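Side-chain contact in oxidoreductase protein (Agrobacterium radiobacter, PDB 5UI9), which binds NAD and a small dihydroxy acid and is probably an NAD-dependent dehydrogenase of the GFO/IDH/MocA family: residues K137-E141 with S142-G146. Numbering follows the deposited sequence.
Sequences KAVLE and SGAIG
Ser-142 N still reaches back to Ala-138 O, in the i to i+4 bond of a regular helix, but Gly-143 N turns to Leu-140 O at 3.3 Å, coming in above the carbonyl plane, and with a positive phi at Gly-143 the chain leaves the helix in a Schellman motif. To these two backbone bonds a serine hydroxyl and a water add their own, at Val-139 O and Leu-140 O. Ser-142 OG donates to Val-139 O at 2.6 Å, tilted 25° from the carbonyl plane; a chi1 of 80° folds the hydroxyl back over the last turn. Ser-142 OG in turn accepts from Ala-144 N at 3.3 Å, closing an ST turn, so one hydroxyl ties the helix end to the start of the type I beta turn Gly-143 to Gly-146. A water bridges further along: it donates to Leu-140 O and Gly-146 O and accepts from Ile-145 N. Beside this polar seam lie two apolar touches. Val-139 CG1 meets Ala-144 CB at 4.1 Å. With CG of Leu-140 anti to the backbone N (chi1 -176°), Leu-140 CD1 lies 3.8 Å from both Ile-145 CG1 and Ile-145 CD1 as the two chains pass at a slant. Within the C-terminal domain, the turn leads from helix 131-141 into strand 148-156: Val-139 and Ile-145 both pack on Ile-255 of strand 253-258, while Leu-140 rests on Ile-190 of helix 175-191.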
ATOM      1  N   LYS A 137      11.640   0.995  14.923  1.00 37.25           N
ATOM      2  CA  LYS A 137      11.926   2.324  15.473  1.00 37.54           C
ATOM      3  C   LYS A 137      13.423   2.513  15.746  1.00 37.71           C
ATOM      4  O   LYS A 137      14.000   3.526  15.350  1.00 35.01           O
ATOM      5  CB  LYS A 137      11.113   2.557  16.750  1.00 38.67           C
ATOM      6  CG  LYS A 137      11.297   3.922  17.407  1.00 42.09           C
ATOM      7  CD  LYS A 137      10.943   5.058  16.463  1.00 44.29           C
ATOM      8  CE  LYS A 137      10.664   6.339  17.227  1.00 46.82           C
ATOM      9  NZ  LYS A 137      10.458   7.463  16.279  1.00 49.52           N
ATOM     10  N   ALA A 138      14.044   1.529  16.396  1.00 38.27           N
ATOM     11  CA  ALA A 138      15.464   1.615  16.756  1.00 41.49           C
ATOM     12  C   ALA A 138      16.359   1.698  15.526  1.00 41.56           C
ATOM     13  O   ALA A 138      17.298   2.483  15.506  1.00 42.57           O
ATOM     14  CB  ALA A 138      15.879   0.445  17.641  1.00 41.38           C
ATOM     15  N   VAL A 139      16.055   0.910  14.496  1.00 42.79           N
ATOM     16  CA  VAL A 139      16.800   0.976  13.233  1.00 42.73           C
ATOM     17  C   VAL A 139      16.700   2.370  12.595  1.00 43.34           C
ATOM     18  O   VAL A 139      17.704   2.930  12.171  1.00 42.26           O
ATOM     19  CB  VAL A 139      16.325  -0.097  12.213  1.00 41.96           C
ATOM     20  CG1 VAL A 139      16.957   0.135  10.843  1.00 42.24           C
ATOM     21  CG2 VAL A 139      16.654  -1.504  12.703  1.00 42.32           C
ATOM     22  N   LEU A 140      15.489   2.910  12.519  1.00 44.92           N
ATOM     23  CA  LEU A 140      15.253   4.184  11.843  1.00 47.41           C
ATOM     24  C   LEU A 140      15.888   5.353  12.603  1.00 52.29           C
ATOM     25  O   LEU A 140      16.495   6.237  11.988  1.00 52.02           O
ATOM     26  CB  LEU A 140      13.750   4.405  11.659  1.00 47.59           C
ATOM     27  CG  LEU A 140      13.280   5.637  10.883  1.00 48.87           C
ATOM     28  CD1 LEU A 140      13.845   5.672   9.475  1.00 50.07           C
ATOM     29  CD2 LEU A 140      11.763   5.642  10.842  1.00 48.71           C
ATOM     30  N   GLU A 141      15.754   5.338  13.932  1.00 54.70           N
ATOM     31  CA  GLU A 141      16.397   6.332  14.809  1.00 57.03           C
ATOM     32  C   GLU A 141      17.931   6.300  14.719  1.00 54.46           C
ATOM     33  O   GLU A 141      18.579   7.338  14.850  1.00 55.22           O
ATOM     34  CB  GLU A 141      15.962   6.132  16.271  1.00 62.75           C
ATOM     35  CG  GLU A 141      14.482   6.394  16.555  1.00 68.77           C
ATOM     36  CD  GLU A 141      14.231   7.546  17.521  1.00 77.85           C
ATOM     37  OE1 GLU A 141      13.814   7.276  18.674  1.00 79.35           O
ATOM     38  OE2 GLU A 141      14.446   8.718  17.134  1.00 84.77           O
ATOM     39  N   SER A 142      18.509   5.119  14.490  1.00 51.13           N
ATOM     40  CA  SER A 142      19.974   4.979  14.343  1.00 52.39           C
ATOM     41  C   SER A 142      20.574   5.717  13.132  1.00 51.35           C
ATOM     42  O   SER A 142      21.778   5.963  13.107  1.00 51.35           O
ATOM     43  CB  SER A 142      20.391   3.497  14.275  1.00 50.93           C
ATOM     44  OG  SER A 142      20.197   2.951  12.978  1.00 49.20           O
ATOM     45  N   GLY A 143      19.745   6.044  12.136  1.00 49.39           N
ATOM     46  CA  GLY A 143      20.201   6.699  10.910  1.00 48.58           C
ATOM     47  C   GLY A 143      20.587   5.729   9.805  1.00 47.56           C
ATOM     48  O   GLY A 143      21.017   6.163   8.738  1.00 49.35           O
ATOM     49  N   ALA A 144      20.406   4.425  10.039  1.00 45.59           N
ATOM     50  CA  ALA A 144      20.827   3.369   9.107  1.00 44.69           C
ATOM     51  C   ALA A 144      20.340   3.536   7.657  1.00 44.30           C
ATOM     52  O   ALA A 144      21.069   3.203   6.720  1.00 44.74           O
ATOM     53  CB  ALA A 144      20.396   2.009   9.639  1.00 43.58           C
ATOM     54  N   ILE A 145      19.118   4.040   7.481  1.00 43.22           N
ATOM     55  CA  ILE A 145      18.523   4.195   6.143  1.00 43.75           C
ATOM     56  C   ILE A 145      18.310   5.653   5.719  1.00 44.20           C
ATOM     57  O   ILE A 145      17.624   5.912   4.724  1.00 41.63           O
ATOM     58  CB  ILE A 145      17.204   3.398   6.011  1.00 42.63           C
ATOM     59  CG1 ILE A 145      16.080   3.967   6.890  1.00 42.99           C
ATOM     60  CG2 ILE A 145      17.446   1.932   6.337  1.00 42.33           C
ATOM     61  CD1 ILE A 145      14.705   3.574   6.376  1.00 42.45           C
ATOM     62  N   GLY A 146      18.923   6.590   6.445  1.00 43.98           N
ATOM     63  CA  GLY A 146      18.748   8.015   6.182  1.00 45.41           C
ATOM     64  C   GLY A 146      17.395   8.516   6.636  1.00 45.00           C
ATOM     65  O   GLY A 146      16.789   7.940   7.540  1.00 45.34           O
TER
HETATM   66  O   HOH W   1      17.477   6.050   9.308  1.00 37.01           O